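Local coordinates for carbohydrate-binding protein (Flavonifractor plautii, PDB 6N1B), which probably removes the acetyl group from the N-acetylgalactosamine of blood group A antigens and binds the blood group B trisaccharide in its glycan pocket, at residues A[196-208]-A[219-231]. Numbering follows the deposited sequence.
Sequences IASPDRYDMLSPT and ILWANNTGDVGYQ. With GLA (alpha-D-galactopyranose), chain B; GAL (beta-D-galactopyranose), chain C.
Swung away from its own backbone N (chi1 -163°), the Asp227 carboxylate meets the guanidinium of an Arg201 chain that bends at chi3 (-71°). Two donors grip one oxygen: Arg201 N reaches Asp227 OD1 on its anti side at 2.9 Å, and Arg201 NE meets the same OD1 from above the carboxylate plane, along a nearly straight N-H in the guanidinium plane. The planes are 51° apart, and the second link of this salt bridge, NH2 to OD2, is weak. Asp141 adds to the cluster: its backbone O accepts from Arg201 NH1 and its carboxylate is hydrogen-bonded to Tyr202 OH.

The Tyr202 ring lies between Arg201 CB on one face and C6 of the bound galactose GLA, 3.7 Å above the centre of the other; the peptide of Val228 and Gly229 runs by its CD2. On the backbone of the same residue, Tyr202 O takes two bonds from one face of its carbonyl plane, from Thr225 OG1 (2.7 Å) and Thr225 N, and Tyr202 N donates to Gly226 O. Asn224 OD1 closes an Asx turn on Gly226 N and lies against Asp203 CB at 3.4 Å.

Further along, Leu205 and Asn223 form a hydrogen-bonded antiparallel pair, as do Thr208 and Trp221; the register slips by one residue between them, a beta bulge that takes in the chain corner at Ser206. Alongside these pairs, Leu220 CD2 packs on Pro207 CB at 3.9 Å.

Past Gly229, Tyr230 N donates to GLA O6 (2.9 Å), and Leu205 CD2 approaches GLA O4. Tyr202, Leu205 and Val228 to Tyr230 thus contribute to the glycan pocket, where strand 193-198, outermost in one four-stranded antiparallel sheet, passes to 207-212, first of the next, a link consistent with successive beta-propeller blades.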
ATOM      1  N   ILE A 196     -16.169  -0.329  -5.495  1.00  9.66           N
ATOM      2  CA  ILE A 196     -17.007  -0.183  -4.297  1.00 10.00           C
ATOM      3  C   ILE A 196     -17.315   1.256  -4.145  1.00 11.46           C
ATOM      4  O   ILE A 196     -16.422   2.102  -4.343  1.00 10.61           O
ATOM      5  CB  ILE A 196     -16.324  -0.751  -2.997  1.00 10.91           C
ATOM      6  CG1 ILE A 196     -15.690  -2.120  -3.237  1.00 12.41           C
ATOM      7  CG2 ILE A 196     -17.277  -0.836  -1.866  1.00 12.46           C
ATOM      8  CD1 ILE A 196     -14.795  -2.539  -2.144  1.00 12.76           C
ATOM      9  N   ALA A 197     -18.567   1.578  -3.703  1.00 11.38           N
ATOM     10  CA  ALA A 197     -18.905   2.953  -3.324  1.00 11.35           C
ATOM     11  C   ALA A 197     -19.456   2.946  -1.907  1.00 10.84           C
ATOM     12  O   ALA A 197     -20.154   1.981  -1.493  1.00 14.30           O
ATOM     13  CB  ALA A 197     -19.875   3.581  -4.261  1.00 12.50           C
ATOM     14  N   SER A 198     -19.223   4.039  -1.170  1.00 10.59           N
ATOM     15  CA  SER A 198     -19.857   4.216   0.143  1.00 11.30           C
ATOM     16  C   SER A 198     -20.262   5.631   0.288  1.00 10.48           C
ATOM     17  O   SER A 198     -19.588   6.550  -0.107  1.00 11.83           O
ATOM     18  CB  SER A 198     -18.821   3.908   1.274  1.00 13.60           C
ATOM     19  OG  SER A 198     -19.431   4.215   2.527  1.00 13.53           O
ATOM     20  N   PRO A 199     -21.388   5.879   1.017  1.00 12.91           N
ATOM     21  CA  PRO A 199     -21.793   7.235   1.260  1.00 13.51           C
ATOM     22  C   PRO A 199     -20.950   7.951   2.354  1.00 12.43           C
ATOM     23  O   PRO A 199     -21.008   9.184   2.434  1.00 13.95           O
ATOM     24  CB  PRO A 199     -23.217   7.103   1.758  1.00 15.77           C
ATOM     25  CG  PRO A 199     -23.296   5.782   2.396  1.00 16.08           C
ATOM     26  CD  PRO A 199     -22.391   4.887   1.509  1.00 14.69           C
ATOM     27  N   ASP A 200     -20.199   7.198   3.141  1.00 12.46           N
ATOM     28  CA  ASP A 200     -19.302   7.808   4.156  1.00 13.23           C
ATOM     29  C   ASP A 200     -17.965   8.051   3.479  1.00 11.99           C
ATOM     30  O   ASP A 200     -17.608   7.362   2.488  1.00 11.73           O
ATOM     31  CB  ASP A 200     -19.201   6.879   5.389  1.00 13.99           C
ATOM     32  CG  ASP A 200     -20.455   7.000   6.282  1.00 19.46           C
ATOM     33  OD1 ASP A 200     -21.140   8.033   6.213  1.00 21.94           O
ATOM     34  OD2 ASP A 200     -20.779   6.075   6.888  1.00 28.83           O
ATOM     35  N   ARG A 201     -17.222   8.957   4.029  1.00 10.63           N
ATOM     36  CA  ARG A 201     -15.947   9.377   3.326  1.00 10.06           C
ATOM     37  C   ARG A 201     -14.751   8.482   3.607  1.00 10.11           C
ATOM     38  O   ARG A 201     -13.920   8.338   2.713  1.00 10.26           O
ATOM     39  CB  ARG A 201     -15.534  10.765   3.794  1.00 11.25           C
ATOM     40  CG  ARG A 201     -16.473  11.856   3.223  1.00 10.78           C
ATOM     41  CD  ARG A 201     -16.150  13.256   3.767  1.00 12.66           C
ATOM     42  NE  ARG A 201     -16.563  13.292   5.201  1.00 12.88           N
ATOM     43  CZ  ARG A 201     -16.257  14.267   6.028  1.00 14.56           C
ATOM     44  NH1 ARG A 201     -15.642  15.349   5.601  1.00 15.34           N
ATOM     45  NH2 ARG A 201     -16.690  14.174   7.287  1.00 19.89           N
ATOM     46  N   TYR A 202     -14.667   7.775   4.773  1.00  8.89           N
ATOM     47  CA  TYR A 202     -13.431   7.243   5.251  1.00  9.20           C
ATOM     48  C   TYR A 202     -13.566   5.857   5.799  1.00  8.44           C
ATOM     49  O   TYR A 202     -12.827   5.398   6.681  1.00  9.25           O
ATOM     50  CB  TYR A 202     -12.761   8.187   6.267  1.00  9.65           C
ATOM     51  CG  TYR A 202     -12.603   9.611   5.723  1.00  9.60           C
ATOM     52  CD1 TYR A 202     -11.881   9.875   4.525  1.00 10.39           C
ATOM     53  CD2 TYR A 202     -13.088  10.672   6.418  1.00 11.28           C
ATOM     54  CE1 TYR A 202     -11.765  11.133   4.050  1.00 11.15           C
ATOM     55  CE2 TYR A 202     -12.973  11.947   5.905  1.00 11.52           C
ATOM     56  CZ  TYR A 202     -12.349  12.222   4.736  1.00 10.57           C
ATOM     57  OH  TYR A 202     -12.294  13.495   4.234  1.00 12.42           O
ATOM     58  N   ASP A 203     -14.476   5.055   5.208  1.00  9.06           N
ATOM     59  CA  ASP A 203     -14.752   3.721   5.762  1.00  9.24           C
ATOM     60  C   ASP A 203     -14.204   2.579   4.968  1.00  8.16           C
ATOM     61  O   ASP A 203     -14.493   1.455   5.317  1.00 10.02           O
ATOM     62  CB  ASP A 203     -16.250   3.532   6.037  1.00  9.62           C
ATOM     63  CG  ASP A 203     -17.172   3.396   4.851  1.00 12.81           C
ATOM     64  OD1 ASP A 203     -16.696   3.291   3.686  1.00 12.01           O
ATOM     65  OD2 ASP A 203     -18.422   3.333   5.041  1.00 17.57           O
ATOM     66  N   MET A 204     -13.298   2.862   3.989  1.00  9.05           N
ATOM     67  CA  MET A 204     -12.666   1.822   3.176  1.00 10.11           C
ATOM     68  C   MET A 204     -11.186   2.171   2.924  1.00 10.04           C
ATOM     69  O   MET A 204     -10.717   2.168   1.797  1.00  9.72           O
ATOM     70  CB  MET A 204     -13.427   1.680   1.783  1.00 16.20           C
ATOM     71  CG  MET A 204     -14.735   1.551   1.749  1.00 22.04           C
ATOM     72  SD  MET A 204     -15.427   1.393   0.150  1.00 13.90           S
ATOM     73  CE  MET A 204     -15.528   3.010  -0.571  1.00 15.26           C
ATOM     74  N   LEU A 205     -10.477   2.636   3.972  1.00  8.58           N
ATOM     75  CA  LEU A 205      -9.108   3.065   3.809  1.00  7.61           C
ATOM     76  C   LEU A 205      -8.149   1.925   3.556  1.00  8.24           C
ATOM     77  O   LEU A 205      -8.277   0.813   4.064  1.00  8.67           O
ATOM     78  CB  LEU A 205      -8.610   3.885   4.980  1.00  8.10           C
ATOM     79  CG  LEU A 205      -9.444   5.137   5.392  1.00  9.31           C
ATOM     80  CD1 LEU A 205      -8.747   5.931   6.395  1.00 10.14           C
ATOM     81  CD2 LEU A 205      -9.762   5.993   4.147  1.00 10.37           C
ATOM     82  N   SER A 206      -7.111   2.257   2.786  1.00  7.99           N
ATOM     83  CA  SER A 206      -6.026   1.309   2.530  1.00  7.91           C
ATOM     84  C   SER A 206      -6.506  -0.111   2.059  1.00  7.45           C
ATOM     85  O   SER A 206      -6.097  -1.113   2.653  1.00  7.80           O
ATOM     86  CB  SER A 206      -5.106   1.181   3.763  1.00  8.01           C
ATOM     87  OG  SER A 206      -3.972   0.364   3.531  1.00  8.16           O
ATOM     88  N   PRO A 207      -7.331  -0.091   1.014  1.00  7.87           N
ATOM     89  CA  PRO A 207      -7.720  -1.446   0.489  1.00  8.26           C
ATOM     90  C   PRO A 207      -6.548  -2.301   0.109  1.00  8.32           C
ATOM     91  O   PRO A 207      -5.582  -1.775  -0.509  1.00  9.29           O
ATOM     92  CB  PRO A 207      -8.577  -1.046  -0.751  1.00  8.61           C
ATOM     93  CG  PRO A 207      -8.061   0.251  -1.193  1.00  9.62           C
ATOM     94  CD  PRO A 207      -7.770   0.977   0.108  1.00  8.21           C
ATOM     95  N   THR A 208      -6.546  -3.556   0.442  1.00  7.06           N
ATOM     96  CA  THR A 208      -5.448  -4.443   0.098  1.00  7.38           C
ATOM     97  C   THR A 208      -6.075  -5.719  -0.387  1.00  7.13           C
ATOM     98  O   THR A 208      -6.962  -6.286   0.305  1.00  8.25           O
ATOM     99  CB  THR A 208      -4.425  -4.571   1.240  1.00  8.12           C
ATOM    100  OG1 THR A 208      -3.415  -5.501   0.908  1.00  9.36           O
ATOM    101  CG2 THR A 208      -5.007  -5.014   2.552  1.00  9.26           C
ATOM    102  N   ILE A 219     -10.070 -11.330  -2.187  1.00  7.68           N
ATOM    103  CA  ILE A 219     -10.344 -10.777  -0.894  1.00  8.14           C
ATOM    104  C   ILE A 219      -9.798  -9.384  -0.821  1.00  7.71           C
ATOM    105  O   ILE A 219      -8.638  -9.149  -1.232  1.00  8.98           O
ATOM    106  CB  ILE A 219      -9.812 -11.659   0.258  1.00  8.34           C
ATOM    107  CG1 ILE A 219     -10.167 -13.127   0.052  1.00  9.54           C
ATOM    108  CG2 ILE A 219     -10.284 -11.126   1.568  1.00  9.37           C
ATOM    109  CD1 ILE A 219      -9.561 -14.080   1.057  1.00 11.84           C
ATOM    110  N   LEU A 220     -10.562  -8.450  -0.274  1.00  8.59           N
ATOM    111  CA  LEU A 220     -10.121  -7.069  -0.095  1.00  7.85           C
ATOM    112  C   LEU A 220     -10.326  -6.706   1.377  1.00  7.95           C
ATOM    113  O   LEU A 220     -11.449  -6.862   1.894  1.00  9.25           O
ATOM    114  CB  LEU A 220     -10.910  -6.141  -1.016  1.00  9.74           C
ATOM    115  CG  LEU A 220     -10.559  -4.628  -0.996  1.00  8.75           C
ATOM    116  CD1 LEU A 220     -10.982  -3.997  -2.345  1.00 10.97           C
ATOM    117  CD2 LEU A 220     -11.179  -3.855   0.137  1.00  9.72           C
ATOM    118  N   TRP A 221      -9.273  -6.304   2.088  1.00  7.94           N
ATOM    119  CA  TRP A 221      -9.364  -5.796   3.438  1.00  8.02           C
ATOM    120  C   TRP A 221      -9.195  -4.278   3.436  1.00  8.20           C
ATOM    121  O   TRP A 221      -8.411  -3.731   2.643  1.00  9.03           O
ATOM    122  CB  TRP A 221      -8.269  -6.354   4.332  1.00  8.04           C
ATOM    123  CG  TRP A 221      -8.308  -7.855   4.531  1.00  7.65           C
ATOM    124  CD1 TRP A 221      -8.833  -8.549   5.592  1.00  8.51           C
ATOM    125  CD2 TRP A 221      -7.710  -8.885   3.674  1.00  8.66           C
ATOM    126  NE1 TRP A 221      -8.639  -9.885   5.435  1.00  9.10           N
ATOM    127  CE2 TRP A 221      -7.947 -10.133   4.274  1.00  8.23           C
ATOM    128  CE3 TRP A 221      -7.087  -8.868   2.461  1.00  8.70           C
ATOM    129  CZ2 TRP A 221      -7.522 -11.323   3.721  1.00  9.54           C
ATOM    130  CZ3 TRP A 221      -6.671 -10.051   1.892  1.00  8.51           C
ATOM    131  CH2 TRP A 221      -6.877 -11.258   2.497  1.00  8.96           C
ATOM    132  N   ALA A 222      -9.968  -3.590   4.245  1.00  8.01           N
ATOM    133  CA  ALA A 222      -9.901  -2.151   4.317  1.00  8.12           C
ATOM    134  C   ALA A 222     -10.182  -1.705   5.751  1.00  7.99           C
ATOM    135  O   ALA A 222     -10.792  -2.454   6.527  1.00  8.79           O
ATOM    136  CB  ALA A 222     -10.879  -1.475   3.333  1.00 10.17           C
ATOM    137  N   ASN A 223      -9.730  -0.489   6.110  1.00  7.55           N
ATOM    138  CA  ASN A 223      -9.953   0.039   7.466  1.00  7.38           C
ATOM    139  C   ASN A 223     -11.143   0.984   7.463  1.00  7.07           C
ATOM    140  O   ASN A 223     -11.224   1.956   6.702  1.00  9.11           O
ATOM    141  CB  ASN A 223      -8.693   0.727   7.962  1.00  7.96           C
ATOM    142  CG  ASN A 223      -8.794   1.244   9.337  1.00  7.90           C
ATOM    143  OD1 ASN A 223      -9.573   0.686  10.154  1.00  9.36           O
ATOM    144  ND2 ASN A 223      -8.005   2.244   9.674  1.00  9.83           N
ATOM    145  N   ASN A 224     -12.111   0.665   8.350  1.00  8.08           N
ATOM    146  CA  ASN A 224     -13.358   1.464   8.503  1.00  8.39           C
ATOM    147  C   ASN A 224     -13.145   2.534   9.583  1.00  8.88           C
ATOM    148  O   ASN A 224     -13.052   2.150  10.793  1.00  9.68           O
ATOM    149  CB  ASN A 224     -14.480   0.547   8.835  1.00  8.87           C
ATOM    150  CG  ASN A 224     -15.816   1.229   8.788  1.00  9.21           C
ATOM    151  OD1 ASN A 224     -15.891   2.429   9.222  1.00 10.56           O
ATOM    152  ND2 ASN A 224     -16.850   0.577   8.320  1.00 10.49           N
ATOM    153  N   THR A 225     -12.970   3.776   9.143  1.00  9.15           N
ATOM    154  CA  THR A 225     -12.852   4.923  10.072  1.00  8.82           C
ATOM    155  C   THR A 225     -14.105   5.766   9.948  1.00  9.71           C
ATOM    156  O   THR A 225     -14.130   6.960  10.325  1.00 11.05           O
ATOM    157  CB  THR A 225     -11.539   5.648   9.852  1.00  9.25           C
ATOM    158  OG1 THR A 225     -11.593   6.601   8.775  1.00 10.77           O
ATOM    159  CG2 THR A 225     -10.393   4.734   9.664  1.00  9.79           C
ATOM    160  N   GLY A 226     -15.173   5.160   9.496  1.00  9.84           N
ATOM    161  CA  GLY A 226     -16.462   5.835   9.382  1.00 10.45           C
ATOM    162  C   GLY A 226     -16.432   7.037   8.463  1.00  9.99           C
ATOM    163  O   GLY A 226     -15.770   7.021   7.425  1.00 10.29           O
ATOM    164  N   ASP A 227     -17.104   8.098   8.908  1.00 10.68           N
ATOM    165  CA  ASP A 227     -17.068   9.368   8.241  1.00 10.27           C
ATOM    166  C   ASP A 227     -16.077  10.344   8.943  1.00 11.37           C
ATOM    167  O   ASP A 227     -16.162  11.564   8.720  1.00 12.95           O
ATOM    168  CB  ASP A 227     -18.451  10.018   8.150  1.00 10.51           C
ATOM    169  CG  ASP A 227     -18.525  11.137   7.109  1.00 11.99           C
ATOM    170  OD1 ASP A 227     -18.003  10.904   5.972  1.00 12.52           O
ATOM    171  OD2 ASP A 227     -19.215  12.131   7.391  1.00 15.41           O
ATOM    172  N   VAL A 228     -15.135   9.780   9.708  1.00 10.32           N
ATOM    173  CA  VAL A 228     -14.275  10.640  10.554  1.00 10.96           C
ATOM    174  C   VAL A 228     -12.815  10.667  10.051  1.00 10.40           C
ATOM    175  O   VAL A 228     -12.247  11.748   9.975  1.00 12.42           O
ATOM    176  CB  VAL A 228     -14.348  10.119  12.027  1.00 12.58           C
ATOM    177  CG1 VAL A 228     -13.342  10.899  12.905  1.00 13.36           C
ATOM    178  CG2 VAL A 228     -15.773  10.208  12.575  1.00 13.90           C
ATOM    179  N   GLY A 229     -12.192   9.505   9.833  1.00  9.30           N
ATOM    180  CA  GLY A 229     -10.865   9.544   9.272  1.00 10.06           C
ATOM    181  C   GLY A 229      -9.760   9.447  10.331  1.00  9.76           C
ATOM    182  O   GLY A 229      -9.836   8.642  11.256  1.00  9.60           O
ATOM    183  N   TYR A 230      -8.762  10.319  10.176  1.00  9.63           N
ATOM    184  CA  TYR A 230      -7.490  10.233  10.949  1.00 10.12           C
ATOM    185  C   TYR A 230      -7.684  10.266  12.481  1.00  9.22           C
ATOM    186  O   TYR A 230      -6.981   9.609  13.210  1.00 10.39           O
ATOM    187  CB  TYR A 230      -6.515  11.350  10.487  1.00 10.40           C
ATOM    188  CG  TYR A 230      -5.089  11.150  10.847  1.00  9.79           C
ATOM    189  CD1 TYR A 230      -4.273  10.323  10.102  1.00 11.23           C
ATOM    190  CD2 TYR A 230      -4.524  11.740  11.963  1.00 10.16           C
ATOM    191  CE1 TYR A 230      -2.931  10.132  10.393  1.00 10.29           C
ATOM    192  CE2 TYR A 230      -3.195  11.616  12.248  1.00  9.96           C
ATOM    193  CZ  TYR A 230      -2.380  10.807  11.458  1.00  9.84           C
ATOM    194  OH  TYR A 230      -1.000  10.624  11.822  1.00 11.92           O
ATOM    195  N   GLN A 231      -8.696  11.097  12.918  1.00 10.20           N
ATOM    196  CA  GLN A 231      -8.941  11.189  14.394  1.00 11.19           C
ATOM    197  C   GLN A 231      -9.944  10.182  14.938  1.00 11.00           C
ATOM    198  O   GLN A 231     -10.250  10.233  16.128  1.00 11.99           O
ATOM    199  CB  GLN A 231      -9.372  12.600  14.758  1.00 11.64           C
ATOM    200  CG  GLN A 231      -8.395  13.674  14.342  1.00 14.53           C
ATOM    201  CD  GLN A 231      -7.023  13.630  15.013  1.00 16.69           C
ATOM    202  OE1 GLN A 231      -6.865  13.086  16.068  1.00 15.64           O
ATOM    203  NE2 GLN A 231      -5.976  14.174  14.287  1.00 18.27           N
TER
HETATM  204  C1  GLA B   3      -5.324  11.203   5.912  1.00 16.88           C
HETATM  205  C2  GLA B   3      -5.210  10.278   4.655  1.00 14.12           C
HETATM  206  C3  GLA B   3      -6.343  10.615   3.672  1.00 22.29           C
HETATM  207  C4  GLA B   3      -7.756  10.548   4.358  1.00 15.92           C
HETATM  208  C5  GLA B   3      -7.741  11.351   5.695  1.00 18.54           C
HETATM  209  C6  GLA B   3      -8.910  11.052   6.544  1.00 20.19           C
HETATM  210  O2  GLA B   3      -3.901  10.581   4.043  1.00 20.90           O
HETATM  211  O3  GLA B   3      -6.241   9.702   2.323  1.00 20.41           O
HETATM  212  O4  GLA B   3      -7.994   9.205   4.561  1.00 18.65           O
HETATM  213  O5  GLA B   3      -6.610  10.928   6.577  1.00 17.06           O
HETATM  214  O6  GLA B   3      -8.965  11.882   7.783  1.00 14.53           O
HETATM  215  C1  GAL C   1      -5.551  15.912   7.405  1.00 21.93           C
HETATM  216  C2  GAL C   1      -5.405  14.930   6.247  1.00 19.13           C
HETATM  217  C3  GAL C   1      -5.351  13.514   6.813  1.00 19.78           C
HETATM  218  C4  GAL C   1      -4.267  13.271   7.852  1.00 21.53           C
HETATM  219  C5  GAL C   1      -4.455  14.391   8.861  1.00 20.78           C
HETATM  220  C6  GAL C   1      -3.234  14.343   9.771  1.00 23.68           C
HETATM  221  O1  GAL C   1      -5.588  17.224   6.893  1.00 29.60           O
HETATM  222  O2  GAL C   1      -6.593  15.040   5.377  1.00 19.85           O
HETATM  223  O3  GAL C   1      -5.230  12.598   5.599  1.00 20.21           O
HETATM  224  O4  GAL C   1      -3.030  13.386   7.119  1.00 22.37           O
HETATM  225  O5  GAL C   1      -4.389  15.669   8.213  1.00 25.21           O
HETATM  226  O6  GAL C   1      -3.516  15.202  10.867  1.00 31.67           O